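Local coordinates for protein protocadherin gamma-B3 (Homo sapiens, PDB 5K8R) that is a potential calcium-dependent cell-adhesion protein that may help establish and maintain specific neuronal connections in the brain, at residues Lys256-Leu261 with Tyr285-Glu290. Numbering follows the deposited sequence.
Sequences KEVRQL and YTIGVE
V258 meets Y285 and I287 with its two methyl groups. V258 CG1 lies against the end of the isoleucine, 3.6 Å from I287 CD1. This is the closest approach between the two segments. V258 CG2 comes to the edge of the tyrosine ring, near its plane, 3.9 Å from Y285 CD1 and 4.1 Å from Y285 CE1. With the valine chi1 at -168°, V258 CG1 stands anti to the backbone N and V258 CG2 anti to the carbonyl carbon, which turns CG1 to the isoleucine and CG2 to the tyrosine. All three side chains are buried, and no hydrogen bond crosses the contact.

The E257 side is looser and exposed. The E257 carboxylate lies oblique to the tyrosine ring, with E257 OE1 4.4 Å from Y285 CE1. The charge is answered elsewhere, by a salt bridge between E257 OE1 and R282 NH1. The turn carrying the valine is closed by a backbone bond from L261 N to V258 O, 3.0 Å long.

The contact lies in the third cadherin repeat, a beta sandwich. It seats the short helix 256-259 against the inner side of strand 284-292. F262, at the start of strand 262-264, meets the Y285 ring edge-to-face. I307 of strand 298-308 also touches Y285, and F251 of strand 248-252 packs on I287, so strands on both flanks of 284-292 continue the apolar core.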
ATOM      1  N   LYS A 256      30.855  -9.096  14.253  1.00 82.95           N
ATOM      2  CA  LYS A 256      31.818  -8.895  13.176  1.00 80.29           C
ATOM      3  C   LYS A 256      32.551 -10.182  12.820  1.00 63.29           C
ATOM      4  O   LYS A 256      32.969 -10.352  11.669  1.00 53.25           O
ATOM      5  CB  LYS A 256      32.814  -7.801  13.554  1.00 87.24           C
ATOM      6  CG  LYS A 256      32.250  -6.395  13.441  1.00 84.66           C
ATOM      7  CD  LYS A 256      33.350  -5.352  13.515  1.00 81.76           C
ATOM      8  CE  LYS A 256      32.808  -3.964  13.221  1.00 81.94           C
ATOM      9  NZ  LYS A 256      33.882  -2.934  13.228  1.00 84.24           N
ATOM     10  N   GLU A 257      32.720 -11.096  13.781  1.00 63.55           N
ATOM     11  CA  GLU A 257      33.354 -12.373  13.469  1.00 73.38           C
ATOM     12  C   GLU A 257      32.489 -13.218  12.544  1.00 71.99           C
ATOM     13  O   GLU A 257      33.011 -14.057  11.803  1.00 82.37           O
ATOM     14  CB  GLU A 257      33.660 -13.151  14.749  1.00 84.70           C
ATOM     15  CG  GLU A 257      32.453 -13.416  15.633  1.00 94.35           C
ATOM     16  CD  GLU A 257      32.746 -14.425  16.727  1.00102.70           C
ATOM     17  OE1 GLU A 257      32.997 -15.603  16.398  1.00100.68           O
ATOM     18  OE2 GLU A 257      32.746 -14.038  17.916  1.00108.74           O
ATOM     19  N   VAL A 258      31.174 -13.012  12.570  1.00 62.49           N
ATOM     20  CA  VAL A 258      30.257 -13.768  11.726  1.00 56.38           C
ATOM     21  C   VAL A 258      29.878 -12.936  10.508  1.00 50.77           C
ATOM     22  O   VAL A 258      29.586 -13.481   9.438  1.00 44.70           O
ATOM     23  CB  VAL A 258      29.009 -14.191  12.516  1.00 53.57           C
ATOM     24  CG1 VAL A 258      28.207 -15.209  11.730  1.00 53.21           C
ATOM     25  CG2 VAL A 258      29.412 -14.740  13.879  1.00 69.76           C
ATOM     26  N   ARG A 259      29.877 -11.610  10.669  1.00 41.92           N
ATOM     27  CA  ARG A 259      29.640 -10.726   9.534  1.00 48.59           C
ATOM     28  C   ARG A 259      30.684 -10.929   8.443  1.00 56.51           C
ATOM     29  O   ARG A 259      30.365 -10.851   7.251  1.00 57.11           O
ATOM     30  CB  ARG A 259      29.627  -9.269  10.004  1.00 62.32           C
ATOM     31  CG  ARG A 259      29.587  -8.261   8.868  1.00 76.61           C
ATOM     32  CD  ARG A 259      29.452  -6.832   9.362  1.00 85.16           C
ATOM     33  NE  ARG A 259      28.070  -6.486   9.684  1.00 98.37           N
ATOM     34  CZ  ARG A 259      27.555  -6.531  10.908  1.00 96.69           C
ATOM     35  NH1 ARG A 259      28.309  -6.909  11.931  1.00106.91           N
ATOM     36  NH2 ARG A 259      26.289  -6.197  11.109  1.00 78.00           N
ATOM     37  N   GLN A 260      31.927 -11.204   8.828  1.00 59.48           N
ATOM     38  CA  GLN A 260      33.002 -11.456   7.879  1.00 57.26           C
ATOM     39  C   GLN A 260      33.082 -12.916   7.450  1.00 56.63           C
ATOM     40  O   GLN A 260      34.024 -13.288   6.741  1.00 64.06           O
ATOM     41  CB  GLN A 260      34.342 -11.023   8.478  1.00 70.25           C
ATOM     42  CG  GLN A 260      34.449  -9.536   8.761  1.00 84.69           C
ATOM     43  CD  GLN A 260      34.501  -8.704   7.495  1.00 96.64           C
ATOM     44  OE1 GLN A 260      33.585  -7.935   7.207  1.00105.39           O
ATOM     45  NE2 GLN A 260      35.581  -8.849   6.735  1.00 95.40           N
ATOM     46  N   LEU A 261      32.131 -13.747   7.864  1.00 52.70           N
ATOM     47  CA  LEU A 261      32.163 -15.176   7.569  1.00 41.67           C
ATOM     48  C   LEU A 261      30.978 -15.659   6.752  1.00 49.10           C
ATOM     49  O   LEU A 261      31.153 -16.488   5.855  1.00 52.67           O
ATOM     50  CB  LEU A 261      32.240 -15.983   8.874  1.00 48.98           C
ATOM     51  CG  LEU A 261      33.614 -16.544   9.247  1.00 62.25           C
ATOM     52  CD1 LEU A 261      34.053 -17.585   8.231  1.00 73.56           C
ATOM     53  CD2 LEU A 261      34.648 -15.435   9.361  1.00 67.24           C
ATOM     54  N   TYR A 285      27.670 -22.061  15.002  1.00 45.53           N
ATOM     55  CA  TYR A 285      27.180 -20.695  14.852  1.00 39.39           C
ATOM     56  C   TYR A 285      25.662 -20.706  14.938  1.00 37.05           C
ATOM     57  O   TYR A 285      25.000 -21.376  14.140  1.00 42.11           O
ATOM     58  CB  TYR A 285      27.629 -20.085  13.519  1.00 37.11           C
ATOM     59  CG  TYR A 285      29.120 -19.875  13.389  1.00 38.01           C
ATOM     60  CD1 TYR A 285      29.701 -18.657  13.718  1.00 48.31           C
ATOM     61  CD2 TYR A 285      29.947 -20.889  12.924  1.00 43.12           C
ATOM     62  CE1 TYR A 285      31.063 -18.456  13.594  1.00 45.90           C
ATOM     63  CE2 TYR A 285      31.312 -20.697  12.798  1.00 39.98           C
ATOM     64  CZ  TYR A 285      31.863 -19.480  13.135  1.00 39.83           C
ATOM     65  OH  TYR A 285      33.219 -19.286  13.010  1.00 57.49           O
ATOM     66  N   THR A 286      25.111 -19.965  15.894  1.00 33.45           N
ATOM     67  CA  THR A 286      23.671 -19.771  16.009  1.00 43.66           C
ATOM     68  C   THR A 286      23.354 -18.323  15.654  1.00 47.45           C
ATOM     69  O   THR A 286      23.803 -17.400  16.342  1.00 47.78           O
ATOM     70  CB  THR A 286      23.171 -20.110  17.413  1.00 48.69           C
ATOM     71  OG1 THR A 286      23.344 -21.512  17.656  1.00 59.31           O
ATOM     72  CG2 THR A 286      21.698 -19.759  17.550  1.00 48.49           C
ATOM     73  N   ILE A 287      22.588 -18.133  14.583  1.00 48.00           N
ATOM     74  CA  ILE A 287      22.341 -16.817  14.006  1.00 43.98           C
ATOM     75  C   ILE A 287      20.839 -16.608  13.880  1.00 38.18           C
ATOM     76  O   ILE A 287      20.121 -17.502  13.421  1.00 40.06           O
ATOM     77  CB  ILE A 287      23.018 -16.668  12.630  1.00 30.25           C
ATOM     78  CG1 ILE A 287      24.513 -16.973  12.730  1.00 29.77           C
ATOM     79  CG2 ILE A 287      22.789 -15.278  12.074  1.00 36.93           C
ATOM     80  CD1 ILE A 287      25.180 -17.164  11.385  1.00 33.14           C
ATOM     81  N   GLY A 288      20.368 -15.428  14.276  1.00 43.97           N
ATOM     82  CA  GLY A 288      18.969 -15.075  14.104  1.00 34.46           C
ATOM     83  C   GLY A 288      18.714 -14.491  12.721  1.00 41.07           C
ATOM     84  O   GLY A 288      19.497 -13.690  12.212  1.00 39.03           O
ATOM     85  N   VAL A 289      17.596 -14.897  12.125  1.00 32.69           N
ATOM     86  CA  VAL A 289      17.221 -14.489  10.777  1.00 40.01           C
ATOM     87  C   VAL A 289      15.850 -13.828  10.828  1.00 46.43           C
ATOM     88  O   VAL A 289      14.922 -14.353  11.457  1.00 39.36           O
ATOM     89  CB  VAL A 289      17.220 -15.681   9.802  1.00 36.16           C
ATOM     90  CG1 VAL A 289      16.706 -15.252   8.436  1.00 34.93           C
ATOM     91  CG2 VAL A 289      18.619 -16.268   9.686  1.00 28.50           C
ATOM     92  N   GLU A 290      15.729 -12.680  10.165  1.00 42.18           N
ATOM     93  CA  GLU A 290      14.500 -11.905  10.096  1.00 32.66           C
ATOM     94  C   GLU A 290      14.013 -11.834   8.655  1.00 30.25           C
ATOM     95  O   GLU A 290      14.812 -11.664   7.727  1.00 35.46           O
ATOM     96  CB  GLU A 290      14.713 -10.487  10.640  1.00 38.42           C
ATOM     97  CG  GLU A 290      13.528  -9.551  10.448  1.00 43.47           C
ATOM     98  CD  GLU A 290      13.887  -8.099  10.688  1.00 55.27           C
ATOM     99  OE1 GLU A 290      15.088  -7.762  10.619  1.00 70.83           O
ATOM    100  OE2 GLU A 290      12.970  -7.293  10.949  1.00 64.58           O
TER